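Local coordinates for protein-tyrosine-phosphatase (Shewanella sp., PDB 2Z72) that removes phosphate from phosphotyrosine in proteins as a cold-active enzyme, probably by means of a dinuclear metal centre of the calcineurin-like phosphoesterase type, at residues V73-D78 and V203-G208; H281-H286 and I301-S306; H108-G113 and H144-N149; Q289-G294 and S312-L317; K194-K199 and K223-Y228. One frame throughout, in Å; residues are numbered along the deposited sequence.

Contact 1 of 5, residues V73-D78 and V203-G208. With ZN (zinc ion), chain C; ZN (zinc ion), chain B.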
# COMPACT_ATOMS: atom_id res chain seq x y z
N VAL A 73 -5.36 14.77 -4.51
CA VAL A 73 -4.73 13.45 -4.28
C VAL A 73 -3.71 13.63 -3.15
O VAL A 73 -2.99 14.63 -3.13
CB VAL A 73 -4.03 12.94 -5.55
CG1 VAL A 73 -3.41 11.54 -5.33
CG2 VAL A 73 -4.97 12.86 -6.74
N VAL A 74 -3.61 12.64 -2.28
CA VAL A 74 -2.51 12.52 -1.34
C VAL A 74 -1.83 11.19 -1.55
O VAL A 74 -2.46 10.15 -1.81
CB VAL A 74 -3.15 12.70 0.06
CG1 VAL A 74 -4.11 11.57 0.43
CG2 VAL A 74 -2.07 12.78 1.10
N ALA A 75 -0.49 11.18 -1.46
CA ALA A 75 0.27 9.96 -1.67
C ALA A 75 1.28 9.78 -0.55
O ALA A 75 1.86 10.75 -0.04
CB ALA A 75 0.99 10.01 -3.01
N LEU A 76 1.51 8.53 -0.21
CA LEU A 76 2.44 8.12 0.84
C LEU A 76 2.73 6.65 0.65
O LEU A 76 2.10 5.97 -0.15
CB LEU A 76 1.96 8.46 2.26
CG LEU A 76 0.72 7.65 2.74
CD1 LEU A 76 0.50 7.91 4.22
CD2 LEU A 76 -0.56 7.99 2.01
N SER A 77 3.71 6.10 1.38
CA SER A 77 4.17 4.76 1.07
C SER A 77 5.03 4.19 2.17
O SER A 77 5.51 4.88 3.05
CB SER A 77 5.07 4.87 -0.17
OG SER A 77 5.24 3.62 -0.81
N ASP A 78 5.24 2.88 2.11
CA ASP A 78 6.25 2.17 2.90
C ASP A 78 6.05 2.37 4.39
O ASP A 78 6.97 2.63 5.17
CB ASP A 78 7.66 2.58 2.45
CG ASP A 78 7.96 2.11 1.04
OD1 ASP A 78 8.50 1.00 0.83
OD2 ASP A 78 7.58 2.85 0.09
N VAL A 203 -0.25 11.94 -13.60
CA VAL A 203 0.73 11.36 -12.68
C VAL A 203 0.60 9.84 -12.69
O VAL A 203 -0.51 9.30 -12.63
CB VAL A 203 0.53 11.91 -11.26
CG1 VAL A 203 1.60 11.36 -10.33
CG2 VAL A 203 0.52 13.43 -11.25
N LEU A 204 1.73 9.17 -12.76
CA LEU A 204 1.81 7.69 -12.65
C LEU A 204 2.32 7.32 -11.27
O LEU A 204 3.26 7.96 -10.79
CB LEU A 204 2.74 7.15 -13.73
CG LEU A 204 2.57 5.67 -14.14
CD1 LEU A 204 1.28 5.45 -14.89
CD2 LEU A 204 3.75 5.25 -15.00
N TYR A 205 1.75 6.28 -10.67
CA TYR A 205 2.05 5.86 -9.30
C TYR A 205 2.36 4.36 -9.32
O TYR A 205 1.59 3.55 -9.82
CB TYR A 205 0.85 6.05 -8.40
CG TYR A 205 0.37 7.46 -8.24
CD1 TYR A 205 -0.46 8.04 -9.18
CD2 TYR A 205 0.74 8.21 -7.14
CE1 TYR A 205 -0.92 9.34 -9.06
CE2 TYR A 205 0.30 9.52 -7.02
CZ TYR A 205 -0.55 10.10 -7.97
OH TYR A 205 -0.94 11.40 -7.80
N MET A 206 3.45 3.97 -8.65
CA MET A 206 3.77 2.58 -8.39
C MET A 206 4.85 2.54 -7.31
O MET A 206 5.43 3.53 -6.92
CB MET A 206 4.19 1.88 -9.67
CG MET A 206 5.59 2.07 -10.23
SD MET A 206 6.03 3.75 -10.71
CE MET A 206 4.68 4.09 -11.86
N HIS A 207 5.10 1.31 -6.84
CA HIS A 207 5.98 1.19 -5.69
C HIS A 207 7.44 1.52 -5.98
O HIS A 207 8.04 2.32 -5.25
CB HIS A 207 5.84 -0.23 -5.13
CG HIS A 207 6.65 -0.40 -3.89
ND1 HIS A 207 6.35 0.29 -2.73
CD2 HIS A 207 7.74 -1.14 -3.61
CE1 HIS A 207 7.24 -0.00 -1.82
NE2 HIS A 207 8.12 -0.90 -2.29
N GLY A 208 8.02 0.90 -6.99
CA GLY A 208 9.45 1.01 -7.29
C GLY A 208 9.76 2.00 -8.37
O GLY A 208 10.44 3.02 -8.17
ZN ZN C . 9.67 -1.76 -1.35
ZN ZN B . 9.55 -0.48 1.63
O HOH W 1 10.93 0.92 2.42
O HOH W 2 10.73 -1.10 0.17
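Asp78 and His207 meet beside the zinc pair, each binding a different metal. Along Asp78, CB sits beside the chain B zinc without binding it, and CG lies 3.6 Å from His207 CE1. OD1 binds that zinc at 2.0 Å and also lies 3.1 Å from His207 CE1, in the imidazole plane at the ring edge; the carboxylate and ring planes are 31° apart. OD2 turns back to Ser77 OG, 2.6 Å away, which approaches from above the carboxylate plane; a second bond to OD2 comes from His286 N. CG of His207, anti to the backbone N (chi1 -177°), carries the ring toward the metals, where NE2 binds the chain C zinc at 2.0 Å, while ND1 is bonded to Thr112 O. Farther back along the strands the contact turns apolar: Ala75 CB lies at the Tyr205 ring edge, 4.1 Å from CE2, and Val73 CG1 comes to 3.5 Å from Tyr205 OH. With an alanine in place of Ser77, Asp78 OD2 and Thr112 OG1 would each probably lose a hydrogen-bond mate, and the carboxylate would be held by one bond fewer. The touching parts run 7° apart without backbone bonds: apolar side chains meet between the sheets at one end, and at the other zinc ligands held by second-shell bonds are linked through the metals' shared water, as expected of a calcineurin-like phosphoesterase.

Contact 2 of 5, residues H281-H286 and I301-S306. With ZN (zinc ion), chain C.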
# COMPACT_ATOMS: atom_id res chain seq x y z
N HIS A 281 4.68 13.47 -14.14
CA HIS A 281 5.33 13.10 -12.93
C HIS A 281 5.11 11.60 -12.70
O HIS A 281 4.08 11.07 -13.08
CB HIS A 281 4.83 13.80 -11.67
CG HIS A 281 4.71 15.27 -11.80
ND1 HIS A 281 5.72 16.17 -11.63
CD2 HIS A 281 3.64 16.02 -12.22
CE1 HIS A 281 5.29 17.38 -11.88
NE2 HIS A 281 4.00 17.34 -12.25
N ILE A 282 6.07 11.01 -11.99
CA ILE A 282 5.97 9.64 -11.49
C ILE A 282 6.24 9.66 -9.99
O ILE A 282 7.23 10.29 -9.57
CB ILE A 282 6.92 8.67 -12.20
CG1 ILE A 282 6.67 8.70 -13.72
CG2 ILE A 282 6.78 7.23 -11.70
CD1 ILE A 282 7.72 7.94 -14.54
N VAL A 283 5.35 9.08 -9.23
CA VAL A 283 5.40 9.05 -7.77
C VAL A 283 5.72 7.61 -7.36
O VAL A 283 4.98 6.68 -7.75
CB VAL A 283 4.07 9.51 -7.22
CG1 VAL A 283 4.00 9.28 -5.68
CG2 VAL A 283 3.86 10.97 -7.49
N VAL A 284 6.79 7.45 -6.59
CA VAL A 284 7.25 6.13 -6.20
C VAL A 284 7.62 6.08 -4.71
O VAL A 284 7.97 7.12 -4.11
CB VAL A 284 8.49 5.69 -7.00
CG1 VAL A 284 8.16 5.67 -8.47
CG2 VAL A 284 9.69 6.60 -6.75
N GLY A 285 7.53 4.89 -4.18
CA GLY A 285 8.00 4.61 -2.82
C GLY A 285 9.29 3.82 -2.88
O GLY A 285 10.20 4.19 -3.68
N HIS A 286 9.40 2.76 -2.08
CA HIS A 286 10.35 1.68 -2.08
C HIS A 286 11.76 2.03 -1.65
O HIS A 286 12.37 1.23 -0.93
CB HIS A 286 10.39 0.99 -3.46
CG HIS A 286 11.23 -0.23 -3.59
ND1 HIS A 286 11.11 -1.39 -2.88
CD2 HIS A 286 12.23 -0.48 -4.48
CE1 HIS A 286 12.02 -2.22 -3.32
NE2 HIS A 286 12.74 -1.73 -4.31
N ILE A 301 8.67 12.08 -7.83
CA ILE A 301 8.50 12.42 -6.41
C ILE A 301 8.60 11.13 -5.63
O ILE A 301 7.86 10.20 -5.84
CB ILE A 301 7.20 13.15 -6.07
CG1 ILE A 301 6.87 14.29 -7.06
CG2 ILE A 301 7.27 13.66 -4.64
CD1 ILE A 301 7.83 15.47 -7.02
N ALA A 302 9.57 11.16 -4.67
CA ALA A 302 9.81 10.04 -3.77
C ALA A 302 8.94 10.21 -2.55
O ALA A 302 9.00 11.23 -1.85
CB ALA A 302 11.29 10.05 -3.36
N VAL A 303 8.09 9.22 -2.27
CA VAL A 303 7.17 9.29 -1.14
C VAL A 303 7.38 8.15 -0.13
O VAL A 303 6.53 8.00 0.74
CB VAL A 303 5.70 9.38 -1.61
CG1 VAL A 303 5.48 10.65 -2.44
CG2 VAL A 303 5.24 8.16 -2.38
N ASP A 304 8.50 7.47 -0.21
CA ASP A 304 8.95 6.69 0.95
C ASP A 304 9.74 7.66 1.81
O ASP A 304 10.88 7.99 1.45
CB ASP A 304 9.72 5.47 0.55
CG ASP A 304 10.22 4.64 1.75
OD1 ASP A 304 10.72 3.54 1.48
OD2 ASP A 304 10.07 5.13 2.90
N SER A 305 9.14 8.13 2.87
CA SER A 305 9.73 9.09 3.78
C SER A 305 10.27 8.48 5.04
O SER A 305 10.38 9.14 6.08
CB SER A 305 8.65 10.11 4.10
OG SER A 305 7.66 9.38 4.74
N SER A 306 10.59 7.20 4.96
CA SER A 306 11.17 6.47 6.09
C SER A 306 10.24 6.32 7.29
O SER A 306 10.72 6.23 8.42
CB SER A 306 12.53 7.06 6.49
OG SER A 306 13.46 6.91 5.39
ZN ZN C . 9.67 -1.76 -1.35
O HOH W 3 10.68 6.94 -2.31
O HOH W 2 10.73 -1.10 0.17
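Neighbouring parallel strands 281-284 and 300-302, in one sheet of the calcineurin-like beta sandwich, are paired here, and the loops at their ends lead to the zinc site. Val283 bridges to Ile301 and Val284 to Ala302. Three backbone bonds hold the register: Ile301 N to Ile282 O, Val284 N to Ile301 O at 3.0 Å, and Val303 N to Val284 O at 2.8 Å, the last nearly straight at 171°. Between them Val283 CA leans on Ile301 O, a CA-H...O contact of 3.3 Å. On the Val283 and Ile301 face, which Leu316 of the other sheet helps to cover, Val283 CG1 meets Val303 CG2 at 3.7 Å, the two side chains crossing at about a right angle. With CG1 of Val303 anti to the carbonyl carbon (chi1 -61°), CG2 falls between the backbone N and the carbonyl carbon, which also brings this methyl against Val284 O. Past the strands, Asp304 lies alongside the Gly285-His286 backbone, its CB 3.8 Å from Gly285 C, while its OD1 is bonded to Ser288 OG and stands close to Asp78 OD2, a like charge. OD2 closes an Asx turn by accepting from Ser306 N, which meets it nearly along its C-O axis. A water accepts from Asp304 N beside Val284 O, where the two chains part. His286 points away from Asp304: its CG is anti to the backbone N, and ND1 binds the chain C zinc at 2.1 Å, while His286 O accepts from the zinc-bound water, 3.1 Å away.

Contact 3 of 5, residues H108-G113 and H144-N149. With ZN (zinc ion), chain C.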
# COMPACT_ATOMS: atom_id res chain seq x y z
N HIS A 108 -8.58 11.49 -3.42
CA HIS A 108 -8.00 10.17 -3.56
C HIS A 108 -6.72 10.08 -2.78
O HIS A 108 -5.90 10.98 -2.81
CB HIS A 108 -7.74 9.81 -5.02
CG HIS A 108 -9.00 9.61 -5.80
ND1 HIS A 108 -8.97 8.77 -6.90
CD2 HIS A 108 -10.24 10.09 -5.69
CE1 HIS A 108 -10.20 8.76 -7.43
NE2 HIS A 108 -10.98 9.54 -6.73
N MET A 109 -6.53 8.96 -2.07
CA MET A 109 -5.27 8.62 -1.46
C MET A 109 -4.60 7.53 -2.27
O MET A 109 -5.27 6.55 -2.60
CB MET A 109 -5.50 8.09 -0.01
CG MET A 109 -4.26 7.53 0.60
SD MET A 109 -4.50 6.91 2.29
CE MET A 109 -4.66 8.39 3.18
N VAL A 110 -3.32 7.64 -2.55
CA VAL A 110 -2.56 6.57 -3.16
C VAL A 110 -1.50 6.15 -2.13
O VAL A 110 -0.61 6.93 -1.81
CB VAL A 110 -1.87 6.95 -4.47
CG1 VAL A 110 -1.28 5.72 -5.11
CG2 VAL A 110 -2.87 7.63 -5.43
N MET A 111 -1.64 4.95 -1.63
CA MET A 111 -0.59 4.37 -0.77
C MET A 111 0.17 3.37 -1.62
O MET A 111 -0.35 2.31 -1.96
CB MET A 111 -1.23 3.70 0.47
CG MET A 111 -0.14 3.01 1.32
SD MET A 111 -0.71 2.50 2.95
CE MET A 111 -0.86 4.08 3.78
N THR A 112 1.37 3.75 -2.02
CA THR A 112 2.11 3.01 -3.05
C THR A 112 2.87 1.81 -2.51
O THR A 112 4.05 1.61 -2.87
CB THR A 112 3.05 3.93 -3.84
OG1 THR A 112 3.93 4.59 -2.98
CG2 THR A 112 2.25 5.05 -4.56
N GLY A 113 2.22 0.99 -1.68
CA GLY A 113 2.78 -0.30 -1.27
C GLY A 113 3.54 -0.31 0.05
O GLY A 113 3.78 0.70 0.71
N HIS A 144 -6.52 4.13 -3.03
CA HIS A 144 -5.80 3.24 -3.91
C HIS A 144 -4.65 2.65 -3.11
O HIS A 144 -3.63 3.28 -2.90
CB HIS A 144 -5.21 3.99 -5.11
CG HIS A 144 -6.22 4.75 -5.88
ND1 HIS A 144 -6.99 4.20 -6.91
CD2 HIS A 144 -6.58 6.06 -5.78
CE1 HIS A 144 -7.72 5.16 -7.35
NE2 HIS A 144 -7.54 6.32 -6.69
N LEU A 145 -4.85 1.40 -2.63
CA LEU A 145 -3.75 0.69 -2.00
C LEU A 145 -3.06 -0.10 -3.09
O LEU A 145 -3.68 -1.01 -3.65
CB LEU A 145 -4.24 -0.26 -0.94
CG LEU A 145 -3.15 -1.14 -0.30
CD1 LEU A 145 -2.00 -0.31 0.29
CD2 LEU A 145 -3.76 -2.03 0.75
N LEU A 146 -1.83 0.25 -3.42
CA LEU A 146 -1.09 -0.46 -4.43
C LEU A 146 -0.24 -1.54 -3.78
O LEU A 146 0.26 -1.41 -2.64
CB LEU A 146 -0.17 0.42 -5.28
CG LEU A 146 -0.84 1.66 -5.85
CD1 LEU A 146 0.15 2.42 -6.72
CD2 LEU A 146 -2.10 1.30 -6.64
N MET A 147 -0.03 -2.63 -4.51
CA MET A 147 0.89 -3.69 -4.07
C MET A 147 2.34 -3.28 -4.21
O MET A 147 2.78 -2.84 -5.26
CB MET A 147 0.70 -4.93 -4.92
CG MET A 147 -0.66 -5.58 -4.84
SD MET A 147 -0.91 -6.54 -3.30
CE MET A 147 -0.07 -8.03 -3.68
N GLY A 148 3.08 -3.41 -3.11
CA GLY A 148 4.51 -3.25 -3.14
C GLY A 148 5.24 -4.52 -3.16
O GLY A 148 4.66 -5.64 -3.18
N ASN A 149 6.59 -4.47 -3.14
CA ASN A 149 7.33 -5.72 -3.14
C ASN A 149 7.09 -6.54 -1.87
O ASN A 149 7.07 -7.78 -2.00
CB ASN A 149 8.85 -5.52 -3.40
CG ASN A 149 9.56 -4.73 -2.37
OD1 ASN A 149 9.12 -3.65 -1.98
ND2 ASN A 149 10.73 -5.15 -1.93
ZN ZN C . 9.67 -1.76 -1.35
O HOH W 2 10.73 -1.10 0.17
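His108 and His144 join through their rings: ND1 of the first and NE2 of the second are 2.8 Å apart in an almost straight hydrogen bond (173°), in which either could donate. The ring planes stand 41° apart, and His108 CB lies at the edge of the His144 ring, in its plane. Beside this pair run the backbone bonds, His144 N to Met109 O at 2.8 Å, Met111 N to His144 O at 2.9 Å and Leu146 N to Met111 O. Leu146 CD1 packs against Val110 CG1, 3.9 Å away, and Thr112 CG2 next to it; on the other face Met111 and Leu145 lie side by side, pointing the same way, with CG of the methionine 3.9 Å from CD1 of the leucine. These are the two parallel strands of a beta-alpha-beta crossover whose helix, 122-138, covers Met109 and Met111. At the carboxyl end Gly113 and Gly148 have no side chains, which lets their CA atoms approach to 3.9 Å, and Gly113 CA makes a CA-H...O contact with Leu146 O. Gly148 is the N-cap of the next helix, and from its first turn Asn149 OD1 binds the chain C zinc at 2.1 Å, together with Asp114, His207 and His286. Farther out, Tyr67 meets the His144 ring edge-to-face, and Ser77 OG bonds to Thr112 OG1.

Contact 4 of 5, residues Q289-G294 and S312-L317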
# COMPACT_ATOMS: atom_id res chain seq x y z
N GLN A 289 13.70 7.70 1.68
CA GLN A 289 14.26 9.06 1.78
C GLN A 289 14.00 9.68 3.15
O GLN A 289 13.17 9.21 3.92
CB GLN A 289 13.62 9.96 0.71
CG GLN A 289 13.73 9.40 -0.68
CD GLN A 289 15.12 9.07 -1.12
OE1 GLN A 289 15.41 7.98 -1.66
NE2 GLN A 289 15.98 10.01 -0.89
N GLU A 290 14.71 10.75 3.46
CA GLU A 290 14.54 11.42 4.75
C GLU A 290 13.27 12.24 4.82
O GLU A 290 12.87 12.67 5.90
CB GLU A 290 15.75 12.34 5.01
CG GLU A 290 17.05 11.56 5.10
CD GLU A 290 18.26 12.43 5.40
OE1 GLU A 290 19.42 11.98 5.24
OE2 GLU A 290 18.13 13.60 5.82
N ARG A 291 12.65 12.48 3.64
CA ARG A 291 11.49 13.36 3.52
C ARG A 291 10.86 13.09 2.18
O ARG A 291 11.49 12.45 1.32
CB ARG A 291 11.82 14.87 3.62
CG ARG A 291 12.88 15.34 2.65
CD ARG A 291 13.12 16.85 2.73
NE ARG A 291 13.87 17.23 1.53
CZ ARG A 291 15.17 17.08 1.39
NH1 ARG A 291 15.93 16.57 2.40
NH2 ARG A 291 15.69 17.43 0.23
N VAL A 292 9.63 13.54 1.97
CA VAL A 292 9.07 13.57 0.59
C VAL A 292 9.91 14.58 -0.21
O VAL A 292 10.18 15.67 0.26
CB VAL A 292 7.61 13.93 0.64
CG1 VAL A 292 7.09 14.46 -0.71
CG2 VAL A 292 6.75 12.76 1.09
N LEU A 293 10.36 14.17 -1.38
CA LEU A 293 11.22 15.08 -2.13
C LEU A 293 11.05 14.75 -3.61
O LEU A 293 10.74 13.63 -4.03
CB LEU A 293 12.64 14.94 -1.70
CG LEU A 293 13.27 13.55 -1.74
CD1 LEU A 293 13.78 13.13 -3.10
CD2 LEU A 293 14.41 13.61 -0.73
N GLY A 294 11.42 15.77 -4.36
CA GLY A 294 11.47 15.63 -5.81
C GLY A 294 12.86 15.46 -6.36
O GLY A 294 13.84 15.98 -5.78
N SER A 312 8.74 9.19 12.21
CA SER A 312 8.03 10.27 11.52
C SER A 312 7.77 9.84 10.08
O SER A 312 8.34 8.87 9.61
CB SER A 312 8.81 11.55 11.52
OG SER A 312 10.01 11.40 10.80
N GLY A 313 6.94 10.61 9.39
CA GLY A 313 6.73 10.45 7.98
C GLY A 313 6.11 11.70 7.43
O GLY A 313 5.76 12.62 8.14
N GLU A 314 5.90 11.80 6.14
CA GLU A 314 5.45 12.83 5.31
C GLU A 314 4.60 12.26 4.19
O GLU A 314 4.64 11.07 3.84
CB GLU A 314 6.62 13.64 4.69
CG GLU A 314 7.53 14.18 5.79
CD GLU A 314 8.53 15.23 5.27
OE1 GLU A 314 9.22 15.83 6.14
OE2 GLU A 314 8.68 15.37 4.03
N LEU A 315 3.85 13.17 3.59
CA LEU A 315 3.02 12.84 2.41
C LEU A 315 3.21 13.88 1.35
O LEU A 315 3.77 14.97 1.55
CB LEU A 315 1.58 12.61 2.84
CG LEU A 315 0.87 13.72 3.63
CD1 LEU A 315 0.44 14.89 2.76
CD2 LEU A 315 -0.36 13.11 4.32
N LEU A 316 2.67 13.57 0.17
CA LEU A 316 2.59 14.44 -0.97
C LEU A 316 1.14 14.77 -1.24
O LEU A 316 0.30 13.86 -1.27
CB LEU A 316 3.20 13.73 -2.20
CG LEU A 316 3.01 14.43 -3.55
CD1 LEU A 316 3.82 15.74 -3.58
CD2 LEU A 316 3.43 13.51 -4.67
N LEU A 317 0.86 16.04 -1.43
CA LEU A 317 -0.45 16.52 -1.80
C LEU A 317 -0.37 17.09 -3.20
O LEU A 317 0.50 17.91 -3.48
CB LEU A 317 -0.93 17.56 -0.82
CG LEU A 317 -2.25 18.28 -1.08
CD1 LEU A 317 -3.42 17.35 -1.11
CD2 LEU A 317 -2.40 19.38 0.03
O HOH W 4 11.46 14.82 7.50
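Val292 and Glu314 carry this contact, one through its backbone N-H and the other through its carboxylate. Val292 N donates a hydrogen bond to Glu314 OE2 at 2.9 Å, reaching the oxygen from above the carboxylate plane, 44° out of it, with an angle of 147° at the hydrogen. CG of Glu314 anti to its carbonyl carbon (chi1 -56°) and an extended chain beyond carry the carboxylate across to the loop before strand 293-295. Its other oxygen, OE1, lies 2.8 Å from a water, and the same water lies 3.0 Å from Glu290 O as a further acceptor. The apolar contacts centre on Val292, which points at the opposite segment, its CG2 3.7 Å from Glu314 CB and its CG1 4.2 Å from Leu316 CB; Ile301 touches both Val292 and Leu316 and continues the apolar layer between the two sheets. Arg291 adds a van der Waals contact, its CB 3.2 Å from Glu314 OE2, but its chain leads away and the guanidinium has Leu293 CD2 over one face. The charge pairing is made instead by Glu314 OE1, in a salt bridge with Arg325 of strand 322-326. An alanine in place of Glu314 would probably leave Arg325 without its opposite charge and Val292 N without its acceptor. Thus one buried carboxylate serves both sheets: one oxygen satisfies a peptide N-H of the loop, while the other is probably balanced by an arginine on the neighbouring strand.

Contact 5 of 5, residues K194-K199 and K223-Y228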
# COMPACT_ATOMS: atom_id res chain seq x y z
N LYS A 194 -6.29 -5.63 -5.57
CA LYS A 194 -5.62 -4.36 -5.76
C LYS A 194 -4.78 -4.30 -7.03
O LYS A 194 -4.34 -5.29 -7.59
CB LYS A 194 -4.79 -4.04 -4.50
CG LYS A 194 -5.64 -3.89 -3.25
CD LYS A 194 -6.79 -2.90 -3.36
CE LYS A 194 -7.62 -2.75 -2.12
NZ LYS A 194 -8.79 -1.85 -2.40
N ASN A 195 -4.61 -3.04 -7.47
CA ASN A 195 -3.70 -2.69 -8.55
C ASN A 195 -2.28 -2.58 -8.01
O ASN A 195 -2.01 -2.49 -6.81
CB ASN A 195 -4.13 -1.38 -9.21
CG ASN A 195 -5.43 -1.53 -9.96
OD1 ASN A 195 -5.55 -2.45 -10.78
ND2 ASN A 195 -6.42 -0.70 -9.69
N THR A 196 -1.36 -2.52 -8.98
CA THR A 196 0.07 -2.35 -8.75
C THR A 196 0.57 -1.04 -9.33
O THR A 196 1.44 -0.38 -8.77
CB THR A 196 0.82 -3.59 -9.24
OG1 THR A 196 0.25 -4.75 -8.63
CG2 THR A 196 2.29 -3.59 -8.89
N ILE A 197 0.04 -0.63 -10.51
CA ILE A 197 0.41 0.59 -11.16
C ILE A 197 -0.87 1.34 -11.51
O ILE A 197 -1.76 0.75 -12.12
CB ILE A 197 1.22 0.32 -12.46
CG1 ILE A 197 2.42 -0.56 -12.24
CG2 ILE A 197 1.66 1.65 -13.10
CD1 ILE A 197 2.84 -1.39 -13.43
N ILE A 198 -0.95 2.63 -11.20
CA ILE A 198 -2.13 3.42 -11.60
C ILE A 198 -1.69 4.77 -12.14
O ILE A 198 -0.58 5.25 -11.92
CB ILE A 198 -3.15 3.58 -10.46
CG1 ILE A 198 -2.62 4.46 -9.31
CG2 ILE A 198 -3.63 2.24 -9.98
CD1 ILE A 198 -3.68 4.85 -8.31
N LYS A 199 -2.63 5.39 -12.87
CA LYS A 199 -2.47 6.73 -13.42
C LYS A 199 -3.63 7.57 -12.96
O LYS A 199 -4.78 7.17 -13.11
CB LYS A 199 -2.46 6.64 -14.95
CG LYS A 199 -2.15 7.96 -15.66
CD LYS A 199 -2.15 7.74 -17.22
CE LYS A 199 -2.09 9.01 -18.01
NZ LYS A 199 -2.25 8.63 -19.43
N LYS A 223 -2.78 -4.83 -18.58
CA LYS A 223 -2.17 -6.15 -18.75
C LYS A 223 -1.32 -6.49 -17.53
O LYS A 223 -1.39 -7.61 -16.98
CB LYS A 223 -1.36 -6.26 -20.03
CG LYS A 223 -0.75 -7.64 -20.20
CD LYS A 223 -0.11 -7.78 -21.57
CE LYS A 223 0.42 -9.18 -21.82
NZ LYS A 223 1.22 -9.41 -23.02
N ALA A 224 -0.51 -5.53 -17.09
CA ALA A 224 0.35 -5.78 -15.92
C ALA A 224 -0.45 -5.98 -14.67
O ALA A 224 -0.22 -6.93 -13.92
CB ALA A 224 1.30 -4.60 -15.80
N ASN A 225 -1.43 -5.12 -14.40
CA ASN A 225 -2.21 -5.22 -13.17
C ASN A 225 -2.96 -6.55 -13.12
O ASN A 225 -3.08 -7.15 -12.04
CB ASN A 225 -3.17 -4.04 -13.02
CG ASN A 225 -2.46 -2.80 -12.62
OD1 ASN A 225 -1.54 -2.82 -11.77
ND2 ASN A 225 -2.81 -1.65 -13.19
N ALA A 226 -3.48 -7.03 -14.25
CA ALA A 226 -4.15 -8.29 -14.27
C ALA A 226 -3.19 -9.45 -14.05
O ALA A 226 -3.51 -10.42 -13.33
CB ALA A 226 -4.87 -8.46 -15.64
N LEU A 227 -2.01 -9.40 -14.66
CA LEU A 227 -1.02 -10.48 -14.41
C LEU A 227 -0.56 -10.49 -12.97
O LEU A 227 -0.35 -11.60 -12.42
CB LEU A 227 0.17 -10.26 -15.35
CG LEU A 227 -0.05 -10.67 -16.80
CD1 LEU A 227 1.14 -10.24 -17.64
CD2 LEU A 227 -0.22 -12.18 -16.90
N TYR A 228 -0.43 -9.32 -12.36
CA TYR A 228 -0.04 -9.29 -10.95
C TYR A 228 -1.12 -9.96 -10.09
O TYR A 228 -0.79 -10.75 -9.19
CB TYR A 228 0.16 -7.88 -10.51
CG TYR A 228 1.48 -7.23 -10.86
CD1 TYR A 228 1.62 -6.04 -11.56
CD2 TYR A 228 2.68 -7.82 -10.42
CE1 TYR A 228 2.79 -5.49 -11.86
CE2 TYR A 228 3.90 -7.24 -10.68
CZ TYR A 228 3.96 -6.06 -11.39
OH TYR A 228 5.16 -5.42 -11.66
O HOH W 5 -2.32 -5.59 -9.60
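The amide of Asn225 reaches across from helix 221-231 and is gripped by the backbone of Thr196 and Ile197. Its OD1 takes two N-H groups from different directions: Ile197 N, at 3.0 Å, arrives in the carbonyl plane on a lone pair, whereas Thr196 N, at 2.8 Å, comes from above that plane, 44° out of it. ND2 returns a bond to Ile197 O at 2.8 Å, lying almost in the amide plane, and also donates to Asp65. Three bonds to successive peptide groups fix the rotation of this buried amide. Asn195 crosses it at about a right angle, the two amide planes 49° apart, with OD1 of Asn195 3.6 Å from Asn225 CG and itself bonded to Arg229. Thr196 and Tyr228 also cross nearly perpendicularly. With CG2 anti to its backbone N, Thr196 sets this methyl over one face of the Tyr228 ring, a CH-pi contact 3.8 Å from the centroid; Thr196 OG1 instead donates to a water that also bridges Lys194 O and Asn225 O. Ile197 CD1 lies at the Tyr228 ring edge and 4.3 Å from Ala224 CB. Helix segment 223-228 runs roughly antiparallel to strand 197-199, at 147°, so this is a helix laid on the flank of a sheet in the calcineurin-like sandwich, pinned by an asparagine whose amide pairs with Ile197 N and O much as a neighbouring strand's peptide would.

In the fold
Contacts 1, 2 and 3 converge on the metals at the core and share the chain C zinc with its bound water; contact 1 spans the two sheets, while contact 2 joins parallel neighbours in one sheet and contact 3 in the other. The chemistry follows: backbone bonds dominate contacts 2 and 3, side chains and metal contact 1. Contact 4 lies farther out and has the one solvent-exposed participant, Arg291; it again links the sheets, but through a carboxylate. Contact 5, about 24 Å from contact 4 between centres, is buried but away from the metals and lays a helix on strand 197-200, which neighbours strand 203-206 of contact 1.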